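Local coordinates for protein EscN (Escherichia coli O127:H6, PDB 2OBL) that belongs to the P-loop NTPase-type proteins of the ATP synthase alpha/beta family and probably serves the type III secretion system, at residues A[54-65]-A[324-335]. The protein carries 1 engineered substitution. Sequence-based numbering, arbitrary orientation.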
ATOM      1  N   PRO A  54      12.252  10.391  -1.677  1.00 23.23           N
ATOM      2  CA  PRO A  54      10.931   9.984  -2.153  1.00 23.59           C
ATOM      3  C   PRO A  54      10.909   8.536  -2.663  1.00 23.37           C
ATOM      4  O   PRO A  54      11.911   8.046  -3.208  1.00 23.15           O
ATOM      5  CB  PRO A  54      10.643  10.963  -3.292  1.00 23.99           C
ATOM      6  CG  PRO A  54      11.959  11.424  -3.759  1.00 24.20           C
ATOM      7  CD  PRO A  54      12.905  11.354  -2.583  1.00 24.58           C
ATOM      8  N   PHE A  55       9.780   7.865  -2.454  1.00 22.28           N
ATOM      9  CA  PHE A  55       9.560   6.535  -3.004  1.00 22.55           C
ATOM     10  C   PHE A  55       8.464   6.661  -4.034  1.00 23.12           C
ATOM     11  O   PHE A  55       7.318   6.976  -3.699  1.00 22.17           O
ATOM     12  CB  PHE A  55       9.147   5.542  -1.914  1.00 22.89           C
ATOM     13  CG  PHE A  55       8.942   4.147  -2.420  1.00 22.18           C
ATOM     14  CD1 PHE A  55      10.025   3.293  -2.600  1.00 23.10           C
ATOM     15  CD2 PHE A  55       7.679   3.688  -2.723  1.00 22.62           C
ATOM     16  CE1 PHE A  55       9.834   1.984  -3.072  1.00 22.77           C
ATOM     17  CE2 PHE A  55       7.481   2.389  -3.194  1.00 23.08           C
ATOM     18  CZ  PHE A  55       8.559   1.548  -3.375  1.00 23.18           C
ATOM     19  N   ILE A  56       8.831   6.456  -5.294  1.00 22.72           N
ATOM     20  CA  ILE A  56       7.927   6.709  -6.407  1.00 23.95           C
ATOM     21  C   ILE A  56       7.039   5.488  -6.666  1.00 24.38           C
ATOM     22  O   ILE A  56       7.532   4.366  -6.774  1.00 25.63           O
ATOM     23  CB  ILE A  56       8.738   7.107  -7.679  1.00 24.23           C
ATOM     24  CG1 ILE A  56       9.621   8.317  -7.375  1.00 25.01           C
ATOM     25  CG2 ILE A  56       7.821   7.406  -8.853  1.00 24.11           C
ATOM     26  CD1 ILE A  56      10.773   8.492  -8.355  1.00 26.59           C
ATOM     27  N   LEU A  57       5.728   5.704  -6.744  1.00 23.97           N
ATOM     28  CA  LEU A  57       4.780   4.609  -6.973  1.00 24.58           C
ATOM     29  C   LEU A  57       4.346   4.493  -8.439  1.00 24.42           C
ATOM     30  O   LEU A  57       3.863   3.446  -8.876  1.00 24.58           O
ATOM     31  CB  LEU A  57       3.529   4.800  -6.102  1.00 24.49           C
ATOM     32  CG  LEU A  57       3.697   4.724  -4.584  1.00 25.17           C
ATOM     33  CD1 LEU A  57       2.326   4.660  -3.911  1.00 25.65           C
ATOM     34  CD2 LEU A  57       4.524   3.527  -4.181  1.00 25.40           C
ATOM     35  N   GLY A  58       4.482   5.584  -9.179  1.00 24.54           N
ATOM     36  CA  GLY A  58       3.977   5.636 -10.543  1.00 25.23           C
ATOM     37  C   GLY A  58       2.470   5.837 -10.548  1.00 25.80           C
ATOM     38  O   GLY A  58       1.772   5.372 -11.456  1.00 27.52           O
ATOM     39  N   VAL A  59       1.966   6.502  -9.510  1.00 23.74           N
ATOM     40  CA  VAL A  59       0.563   6.876  -9.415  1.00 22.48           C
ATOM     41  C   VAL A  59       0.537   8.382  -9.184  1.00 22.30           C
ATOM     42  O   VAL A  59       0.992   8.862  -8.143  1.00 21.95           O
ATOM     43  CB  VAL A  59      -0.152   6.154  -8.237  1.00 22.75           C
ATOM     44  CG1 VAL A  59      -1.611   6.586  -8.148  1.00 22.75           C
ATOM     45  CG2 VAL A  59      -0.061   4.645  -8.397  1.00 22.86           C
ATOM     46  N   ARG A  60       0.033   9.125 -10.166  1.00 21.72           N
ATOM     47  CA  ARG A  60       0.087  10.593 -10.112  1.00 21.54           C
ATOM     48  C   ARG A  60      -0.506  11.196  -8.856  1.00 20.75           C
ATOM     49  O   ARG A  60       0.081  12.086  -8.260  1.00 21.29           O
ATOM     50  CB  ARG A  60      -0.587  11.217 -11.337  1.00 22.25           C
ATOM     51  CG  ARG A  60       0.208  11.038 -12.617  1.00 23.04           C
ATOM     52  CD  ARG A  60      -0.328  11.952 -13.719  1.00 25.24           C
ATOM     53  NE  ARG A  60      -1.717  11.639 -14.049  1.00 25.83           N
ATOM     54  CZ  ARG A  60      -2.095  10.926 -15.106  1.00 25.84           C
ATOM     55  NH1 ARG A  60      -1.188  10.449 -15.948  1.00 26.25           N
ATOM     56  NH2 ARG A  60      -3.387  10.680 -15.314  1.00 25.73           N
ATOM     57  N   ALA A  61      -1.670  10.714  -8.440  1.00 21.06           N
ATOM     58  CA  ALA A  61      -2.338  11.299  -7.295  1.00 21.94           C
ATOM     59  C   ALA A  61      -1.454  11.192  -6.059  1.00 22.44           C
ATOM     60  O   ALA A  61      -1.381  12.126  -5.265  1.00 23.33           O
ATOM     61  CB  ALA A  61      -3.656  10.618  -7.056  1.00 22.20           C
ATOM     62  N   ILE A  62      -0.785  10.052  -5.904  1.00 21.87           N
ATOM     63  CA  ILE A  62       0.033   9.805  -4.709  1.00 21.60           C
ATOM     64  C   ILE A  62       1.396  10.476  -4.815  1.00 21.10           C
ATOM     65  O   ILE A  62       1.795  11.243  -3.937  1.00 20.80           O
ATOM     66  CB  ILE A  62       0.201   8.296  -4.425  1.00 21.38           C
ATOM     67  CG1 ILE A  62      -1.169   7.642  -4.206  1.00 21.96           C
ATOM     68  CG2 ILE A  62       1.084   8.076  -3.176  1.00 22.17           C
ATOM     69  CD1 ILE A  62      -1.126   6.108  -4.177  1.00 22.38           C
ATOM     70  N   ASP A  63       2.109  10.200  -5.899  1.00 21.32           N
ATOM     71  CA  ASP A  63       3.420  10.819  -6.118  1.00 20.79           C
ATOM     72  C   ASP A  63       3.334  12.350  -6.105  1.00 20.70           C
ATOM     73  O   ASP A  63       4.252  13.045  -5.631  1.00 19.78           O
ATOM     74  CB  ASP A  63       4.002  10.368  -7.460  1.00 21.67           C
ATOM     75  CG  ASP A  63       4.294   8.864  -7.517  1.00 22.25           C
ATOM     76  OD1 ASP A  63       4.395   8.205  -6.462  1.00 22.44           O
ATOM     77  OD2 ASP A  63       4.436   8.344  -8.642  1.00 22.82           O
ATOM     78  N   GLY A  64       2.238  12.873  -6.648  1.00 20.30           N
ATOM     79  CA  GLY A  64       2.046  14.319  -6.727  1.00 21.03           C
ATOM     80  C   GLY A  64       1.593  14.969  -5.429  1.00 19.63           C
ATOM     81  O   GLY A  64       2.158  15.984  -5.011  1.00 19.63           O
ATOM     82  N   LEU A  65       0.582  14.384  -4.788  1.00 19.39           N
ATOM     83  CA  LEU A  65      -0.108  15.053  -3.674  1.00 19.48           C
ATOM     84  C   LEU A  65       0.109  14.429  -2.310  1.00 20.07           C
ATOM     85  O   LEU A  65      -0.238  15.041  -1.295  1.00 19.67           O
ATOM     86  CB  LEU A  65      -1.617  15.088  -3.934  1.00 20.09           C
ATOM     87  CG  LEU A  65      -2.072  15.661  -5.274  1.00 20.25           C
ATOM     88  CD1 LEU A  65      -3.589  15.542  -5.377  1.00 20.47           C
ATOM     89  CD2 LEU A  65      -1.627  17.122  -5.395  1.00 20.07           C
ATOM     90  N   PHE A 324      -5.398  14.710 -14.064  1.00 24.08           N
ATOM     91  CA  PHE A 324      -4.161  14.473 -13.331  1.00 23.49           C
ATOM     92  C   PHE A 324      -4.342  13.338 -12.308  1.00 23.11           C
ATOM     93  O   PHE A 324      -3.570  12.370 -12.286  1.00 21.85           O
ATOM     94  CB  PHE A 324      -3.707  15.762 -12.635  1.00 24.26           C
ATOM     95  CG  PHE A 324      -2.476  15.595 -11.769  1.00 24.78           C
ATOM     96  CD1 PHE A 324      -1.211  15.534 -12.336  1.00 25.24           C
ATOM     97  CD2 PHE A 324      -2.589  15.506 -10.388  1.00 24.99           C
ATOM     98  CE1 PHE A 324      -0.081  15.386 -11.546  1.00 24.75           C
ATOM     99  CE2 PHE A 324      -1.454  15.344  -9.587  1.00 25.54           C
ATOM    100  CZ  PHE A 324      -0.204  15.292 -10.171  1.00 24.82           C
ATOM    101  N   ILE A 325      -5.368  13.451 -11.471  1.00 22.15           N
ATOM    102  CA  ILE A 325      -5.536  12.472 -10.387  1.00 21.98           C
ATOM    103  C   ILE A 325      -6.206  11.186 -10.846  1.00 22.06           C
ATOM    104  O   ILE A 325      -5.930  10.115 -10.305  1.00 21.33           O
ATOM    105  CB  ILE A 325      -6.269  13.053  -9.154  1.00 21.86           C
ATOM    106  CG1 ILE A 325      -7.657  13.573  -9.532  1.00 22.56           C
ATOM    107  CG2 ILE A 325      -5.414  14.139  -8.496  1.00 22.65           C
ATOM    108  CD1 ILE A 325      -8.467  14.121  -8.351  1.00 21.91           C
ATOM    109  N   GLN A 326      -7.097  11.286 -11.827  1.00 22.14           N
ATOM    110  CA  GLN A 326      -7.622  10.082 -12.439  1.00 22.59           C
ATOM    111  C   GLN A 326      -6.557   9.581 -13.401  1.00 23.06           C
ATOM    112  O   GLN A 326      -5.895  10.377 -14.091  1.00 23.10           O
ATOM    113  CB  GLN A 326      -8.967  10.334 -13.142  1.00 23.31           C
ATOM    114  CG  GLN A 326     -10.094  10.680 -12.183  1.00 23.34           C
ATOM    115  CD  GLN A 326     -11.395  11.001 -12.895  1.00 24.11           C
ATOM    116  OE1 GLN A 326     -12.011  12.042 -12.653  1.00 24.95           O
ATOM    117  NE2 GLN A 326     -11.810  10.115 -13.794  1.00 24.47           N
ATOM    118  N   GLN A 327      -6.374   8.269 -13.435  1.00 22.62           N
ATOM    119  CA  GLN A 327      -5.282   7.678 -14.185  1.00 23.01           C
ATOM    120  C   GLN A 327      -5.599   6.231 -14.517  1.00 23.63           C
ATOM    121  O   GLN A 327      -5.851   5.421 -13.625  1.00 23.27           O
ATOM    122  CB  GLN A 327      -4.017   7.731 -13.343  1.00 23.21           C
ATOM    123  CG  GLN A 327      -2.750   7.324 -14.062  1.00 23.47           C
ATOM    124  CD  GLN A 327      -1.555   7.451 -13.149  1.00 23.48           C
ATOM    125  OE1 GLN A 327      -1.688   7.890 -12.014  1.00 22.46           O
ATOM    126  NE2 GLN A 327      -0.384   7.075 -13.633  1.00 23.72           N
ATOM    127  N   SER A 328      -5.597   5.910 -15.807  1.00 23.40           N
ATOM    128  CA  SER A 328      -5.827   4.535 -16.234  1.00 24.22           C
ATOM    129  C   SER A 328      -4.568   3.701 -16.031  1.00 24.79           C
ATOM    130  O   SER A 328      -3.474   4.232 -15.843  1.00 24.92           O
ATOM    131  CB  SER A 328      -6.218   4.496 -17.712  1.00 23.99           C
ATOM    132  OG  SER A 328      -5.123   4.915 -18.500  1.00 24.51           O
ATOM    133  N   THR A 329      -4.734   2.388 -16.096  1.00 25.98           N
ATOM    134  CA  THR A 329      -3.632   1.449 -15.951  1.00 27.83           C
ATOM    135  C   THR A 329      -2.521   1.690 -16.979  1.00 28.59           C
ATOM    136  O   THR A 329      -1.339   1.603 -16.656  1.00 28.85           O
ATOM    137  CB  THR A 329      -4.153   0.006 -16.061  1.00 28.47           C
ATOM    138  OG1 THR A 329      -4.916  -0.315 -14.890  1.00 29.49           O
ATOM    139  CG2 THR A 329      -3.013  -0.977 -16.199  1.00 29.16           C
ATOM    140  N   LYS A 330      -2.894   2.006 -18.215  1.00 29.19           N
ATOM    141  CA  LYS A 330      -1.891   2.219 -19.262  1.00 30.31           C
ATOM    142  C   LYS A 330      -1.442   3.680 -19.377  1.00 30.94           C
ATOM    143  O   LYS A 330      -0.557   4.010 -20.172  1.00 31.21           O
ATOM    144  CB  LYS A 330      -2.392   1.692 -20.608  1.00 30.59           C
ATOM    145  CG  LYS A 330      -3.390   2.592 -21.324  1.00 31.04           C
ATOM    146  CD  LYS A 330      -3.658   2.062 -22.726  1.00 31.29           C
ATOM    147  CE  LYS A 330      -4.748   2.847 -23.438  1.00 31.40           C
ATOM    148  NZ  LYS A 330      -5.056   2.253 -24.765  1.00 31.35           N
ATOM    149  N   ASP A 331      -2.055   4.545 -18.571  1.00 31.73           N
ATOM    150  CA  ASP A 331      -1.700   5.963 -18.502  1.00 32.29           C
ATOM    151  C   ASP A 331      -0.454   6.119 -17.631  1.00 32.72           C
ATOM    152  O   ASP A 331      -0.559   6.348 -16.423  1.00 33.49           O
ATOM    153  CB  ASP A 331      -2.878   6.736 -17.903  1.00 32.99           C
ATOM    154  CG  ASP A 331      -2.654   8.233 -17.855  1.00 33.66           C
ATOM    155  OD1 ASP A 331      -1.533   8.703 -18.137  1.00 34.20           O
ATOM    156  OD2 ASP A 331      -3.624   8.946 -17.519  1.00 33.73           O
ATOM    157  N   ILE A 332       0.715   5.996 -18.258  1.00 33.16           N
ATOM    158  CA  ILE A 332       2.015   5.977 -17.575  1.00 33.55           C
ATOM    159  C   ILE A 332       2.579   7.387 -17.379  1.00 32.83           C
ATOM    160  O   ILE A 332       2.375   8.266 -18.219  1.00 32.68           O
ATOM    161  CB  ILE A 332       3.050   5.139 -18.390  1.00 34.34           C
ATOM    162  CG1 ILE A 332       2.479   3.762 -18.749  1.00 34.94           C
ATOM    163  CG2 ILE A 332       4.374   5.004 -17.636  1.00 34.88           C
ATOM    164  CD1 ILE A 332       1.839   3.027 -17.575  1.00 34.74           C
ATOM    165  N   SER A 333       3.303   7.589 -16.279  1.00 32.44           N
ATOM    166  CA  SER A 333       3.805   8.919 -15.908  1.00 31.31           C
ATOM    167  C   SER A 333       5.044   8.849 -14.999  1.00 29.61           C
ATOM    168  O   SER A 333       4.979   8.355 -13.878  1.00 30.30           O
ATOM    169  CB  SER A 333       2.688   9.717 -15.217  1.00 32.04           C
ATOM    170  OG  SER A 333       3.058  11.071 -15.019  1.00 32.81           O
ATOM    171  N   SER A 334       6.175   9.347 -15.485  1.00 27.90           N
ATOM    172  CA  SER A 334       7.397   9.370 -14.690  1.00 25.69           C
ATOM    173  C   SER A 334       7.274  10.419 -13.582  1.00 25.44           C
ATOM    174  O   SER A 334       6.355  11.247 -13.593  1.00 24.41           O
ATOM    175  CB  SER A 334       8.583   9.726 -15.583  1.00 25.42           C
ATOM    176  OG  SER A 334       8.593  11.121 -15.799  1.00 24.55           O
ATOM    177  N   TYR A 335       8.203  10.393 -12.628  1.00 24.43           N
ATOM    178  CA  TYR A 335       8.127  11.307 -11.504  1.00 23.79           C
ATOM    179  C   TYR A 335       8.378  12.729 -11.984  1.00 24.26           C
ATOM    180  O   TYR A 335       7.703  13.666 -11.563  1.00 23.64           O
ATOM    181  CB  TYR A 335       9.115  10.899 -10.411  1.00 24.04           C
ATOM    182  CG  TYR A 335       8.961  11.650  -9.099  1.00 24.28           C
ATOM    183  CD1 TYR A 335       7.735  11.704  -8.435  1.00 24.58           C
ATOM    184  CD2 TYR A 335      10.049  12.284  -8.515  1.00 24.53           C
ATOM    185  CE1 TYR A 335       7.599  12.396  -7.232  1.00 24.58           C
ATOM    186  CE2 TYR A 335       9.925  12.972  -7.311  1.00 25.00           C
ATOM    187  CZ  TYR A 335       8.696  13.019  -6.673  1.00 23.96           C
ATOM    188  OH  TYR A 335       8.577  13.695  -5.476  1.00 23.79           O
TER
HETATM  189  O   HOH W   1       3.364   5.790 -14.310  1.00 35.47           O
HETATM  190  O   HOH W   2       1.225  12.227 -16.906  1.00 50.09           O
HETATM  191  O   HOH W   3      -3.238   8.944 -10.048  1.00 22.92           O
HETATM  192  O   HOH W   4       4.937   9.622 -10.790  1.00 40.20           O
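Arg60 NH2 is held by two oxygens, Gln326 O at 2.8 Å and Asp331 OD2 at 2.8 Å. The second bond belongs to a salt bridge in which NH1 and NH2 meet the carboxylate end-on, one oxygen each. The guanidinium and carboxylate planes are 53° apart, and the carboxylate oxygens are met from above their own plane. Arg60 NE gives a nearly straight bond to Phe324 O at 2.7 Å, in the carbonyl plane and on a lone pair. The bend at chi3 (-62°) turns the guanidinium into this ring of acceptors. Four bonds to three residues should fix its rotation. Gln327 CG lies over one face, toward its rim, and the amide is stacked at 18° to the guanidinium plane.

The same Gln327 side chain reaches the start of helix 60-65. Its OE1 accepts from Arg60 N at 2.8 Å and also from a water that joins Ala61 N to Ile325 O. Its NE2 donates to Asp331 O, nearly along the C=O axis, which ties the end of the 328-331 turn to this amide. Ser333 OG packs beside the aliphatic part of Arg60 and bonds to Thr338 of helix 335-345.

At the other end Ile56 CG1 sits over the Tyr335 ring in a CH-pi contact, 4.1 Å from its centroid. Asp63 O lies at the edge of that ring. The Asp63 carboxylate accepts from Leu57 N and Gly58 N, folding the loop before the helix. Ala61 and Leu65 pack on Ile325, and Leu65 also meets the Phe324 ring.

The contact joins the loop and helix N-terminus of the nucleotide-binding P-loop NTPase region to the linker between helices 318-325 and 335-345 of the C-terminal helical region. This packing of the two regions fits the ATP synthase alpha/beta fold.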